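Local coordinates for DUF3822 family protein (Bacteroides thetaiotaomicron VPI-5482, PDB 3HRG) that is of unknown function but has an actin-like ATPase fold, as in the ASKHA superfamily, at residues E215-G220 / Q238-N243. Sequence-based numbering, arbitrary orientation. Where two conformers were deposited one is given.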
loop_
_atom_site.group_PDB
_atom_site.type_symbol
_atom_site.label_atom_id
_atom_site.label_comp_id
_atom_site.label_asym_id
_atom_site.label_seq_id
_atom_site.Cartn_x
_atom_site.Cartn_y
_atom_site.Cartn_z
ATOM N N GLU A 215 4.601 13.795 -15.029
ATOM C CA GLU A 215 3.273 13.194 -15.006
ATOM C C GLU A 215 2.749 12.805 -13.656
ATOM O O GLU A 215 3.500 12.362 -12.799
ATOM C CB GLU A 215 3.263 11.929 -15.907
ATOM C CG GLU A 215 3.609 12.212 -17.374
ATOM C CD GLU A 215 3.609 10.978 -18.292
ATOM O OE1 GLU A 215 3.358 9.826 -17.849
ATOM O OE2 GLU A 215 3.873 11.182 -19.487
ATOM N N LEU A 216 1.428 12.968 -13.504
ATOM C CA LEU A 216 0.702 12.560 -12.313
ATOM C C LEU A 216 -0.212 11.409 -12.728
ATOM O O LEU A 216 -1.020 11.556 -13.679
ATOM C CB LEU A 216 -0.132 13.698 -11.711
ATOM C CG LEU A 216 -1.105 13.293 -10.614
ATOM C CD1 LEU A 216 -0.346 12.588 -9.450
ATOM C CD2 LEU A 216 -1.931 14.510 -10.128
ATOM N N HIS A 217 -0.088 10.290 -12.026
ATOM C CA HIS A 217 -0.890 9.082 -12.228
ATOM C C HIS A 217 -1.677 8.795 -10.937
ATOM O O HIS A 217 -1.109 8.666 -9.855
ATOM C CB HIS A 217 0.003 7.913 -12.627
ATOM C CG HIS A 217 0.708 8.109 -13.936
ATOM N ND1 HIS A 217 0.321 7.464 -15.085
ATOM C CD2 HIS A 217 1.771 8.884 -14.278
ATOM C CE1 HIS A 217 1.111 7.831 -16.088
ATOM N NE2 HIS A 217 1.998 8.694 -15.626
ATOM N N LEU A 218 -2.992 8.726 -11.055
ATOM C CA LEU A 218 -3.877 8.541 -9.909
ATOM C C LEU A 218 -4.561 7.184 -9.900
ATOM O O LEU A 218 -4.941 6.657 -10.958
ATOM C CB LEU A 218 -4.970 9.619 -9.949
ATOM C CG LEU A 218 -4.536 11.069 -9.829
ATOM C CD1 LEU A 218 -5.672 12.005 -10.211
ATOM C CD2 LEU A 218 -4.048 11.339 -8.425
ATOM N N THR A 219 -4.696 6.610 -8.711
ATOM C CA THR A 219 -5.404 5.362 -8.551
ATOM C C THR A 219 -6.088 5.340 -7.183
ATOM O O THR A 219 -5.750 6.142 -6.308
ATOM C CB THR A 219 -4.480 4.140 -8.753
ATOM O OG1 THR A 219 -5.301 2.960 -8.806
ATOM C CG2 THR A 219 -3.455 4.018 -7.665
ATOM N N GLY A 220 -7.067 4.448 -7.004
ATOM C CA GLY A 220 -7.770 4.301 -5.723
ATOM C C GLY A 220 -9.194 4.828 -5.599
ATOM O O GLY A 220 -9.995 4.753 -6.532
ATOM N N GLN A 238 -0.135 16.887 -17.600
ATOM C CA GLN A 238 -0.170 15.451 -17.931
ATOM C C GLN A 238 -0.696 14.697 -16.694
ATOM O O GLN A 238 0.084 14.362 -15.789
ATOM C CB GLN A 238 1.229 14.922 -18.329
ATOM C CG GLN A 238 2.056 15.808 -19.340
ATOM C CD GLN A 238 1.355 16.135 -20.622
ATOM O OE1 GLN A 238 0.550 15.345 -21.122
ATOM N NE2 GLN A 238 1.702 17.307 -21.217
ATOM N N VAL A 239 -2.016 14.530 -16.617
ATOM C CA VAL A 239 -2.668 13.827 -15.495
ATOM C C VAL A 239 -3.433 12.620 -16.041
ATOM O O VAL A 239 -4.179 12.749 -17.009
ATOM C CB VAL A 239 -3.665 14.711 -14.710
ATOM C CG1 VAL A 239 -4.200 13.934 -13.486
ATOM C CG2 VAL A 239 -3.026 15.994 -14.247
ATOM N N PHE A 240 -3.234 11.459 -15.433
ATOM C CA PHE A 240 -3.898 10.214 -15.875
ATOM C C PHE A 240 -4.532 9.431 -14.736
ATOM O O PHE A 240 -4.104 9.555 -13.586
ATOM C CB PHE A 240 -2.873 9.285 -16.522
ATOM C CG PHE A 240 -2.101 9.917 -17.616
ATOM C CD1 PHE A 240 -2.582 9.909 -18.909
ATOM C CD2 PHE A 240 -0.876 10.519 -17.352
ATOM C CE1 PHE A 240 -1.863 10.525 -19.940
ATOM C CE2 PHE A 240 -0.148 11.120 -18.385
ATOM C CZ PHE A 240 -0.639 11.130 -19.671
ATOM N N ILE A 241 -5.585 8.678 -15.065
ATOM C CA ILE A 241 -6.245 7.778 -14.130
ATOM C C ILE A 241 -5.710 6.430 -14.536
ATOM O O ILE A 241 -5.923 5.993 -15.682
ATOM C CB ILE A 241 -7.770 7.754 -14.247
ATOM C CG1 ILE A 241 -8.347 9.149 -14.039
ATOM C CG2 ILE A 241 -8.377 6.727 -13.228
ATOM C CD1 ILE A 241 -8.072 9.684 -12.735
HETATM N N MSE A 242 -5.012 5.780 -13.624
HETATM C CA MSE A 242 -4.399 4.509 -13.906
HETATM C C MSE A 242 -5.402 3.392 -14.147
HETATM O O MSE A 242 -6.524 3.425 -13.656
HETATM C CB MSE A 242 -3.532 4.045 -12.741
HETATM C CG MSE A 242 -2.417 4.936 -12.374
HETATM SE SE MSE A 242 -1.350 4.029 -11.054
HETATM C CE MSE A 242 -0.407 2.765 -12.218
ATOM N N ASN A 243 -4.921 2.406 -14.899
ATOM C CA ASN A 243 -5.636 1.187 -15.216
ATOM C C ASN A 243 -4.780 0.129 -14.484
ATOM O O ASN A 243 -3.587 -0.005 -14.776
ATOM C CB ASN A 243 -5.686 0.983 -16.728
ATOM C CG ASN A 243 -6.448 -0.256 -17.145
ATOM O OD1 ASN A 243 -7.052 -0.947 -16.331
ATOM N ND2 ASN A 243 -6.431 -0.536 -18.443
#
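Leu-216 and Leu-218 hold the backbone of 238-243 through four hydrogen bonds in parallel register. Leu-216 N donates to Gln-238 O (3.0 Å) and Leu-216 O accepts from Phe-240 N (2.8 Å). Leu-218 N then donates to Phe-240 O. Leu-218 O accepts from Met-242 N, which closes the pairing of Leu-218 with Ile-241.

Aromatic and polar contacts occupy the face with His-217 and Phe-240. The two side chains run side by side. The ring planes lie at 25° to each other, but the rings are slid apart, with centroids 5.0 Å from each other, and barely overlap. Phe-240 CD2 lies over one imidazole face near its rim, 3.6 Å from His-217 CE1. In one conformer of Glu-215, His-217 NE2 donates at its ring edge to Glu-215 OE1 (2.8 Å), on the anti side of the carboxylate. Glu-215 has a second conformer, so this hold may not be constant. In the first, the chain is extended beyond CG (chi2 180°), which brings the carboxylate up to Phe-240 CE2. With an alanine here in place of His-217, the Glu-215 carboxylate is likely to lose this donor and Phe-240 the ring beside it. Tyr-164 of the next strand also meets the His-217 ring.

Selenomethionine Met-242 lies further along. Its CG packs on His-217 CB (3.8 Å), and its SE reaches Thr-219 CB (3.9 Å).

Apolar contacts fill the other face. Val-239 CG1 touches both Leu-216 CD2 and Leu-218 CD1, each at 4.1 Å. Ile-241 CD1 reaches Leu-218 CB. Helix 225-235 covers this face, with Leu-232 against both leucines and Met-229 against Leu-218 and Ile-241.

The two strands and that helix form a beta-alpha-beta unit. It completes a mixed five-stranded sheet of order 3-2-1-4-5, the arrangement characteristic of the actin-like ATPase fold, with 239-241 at its edge.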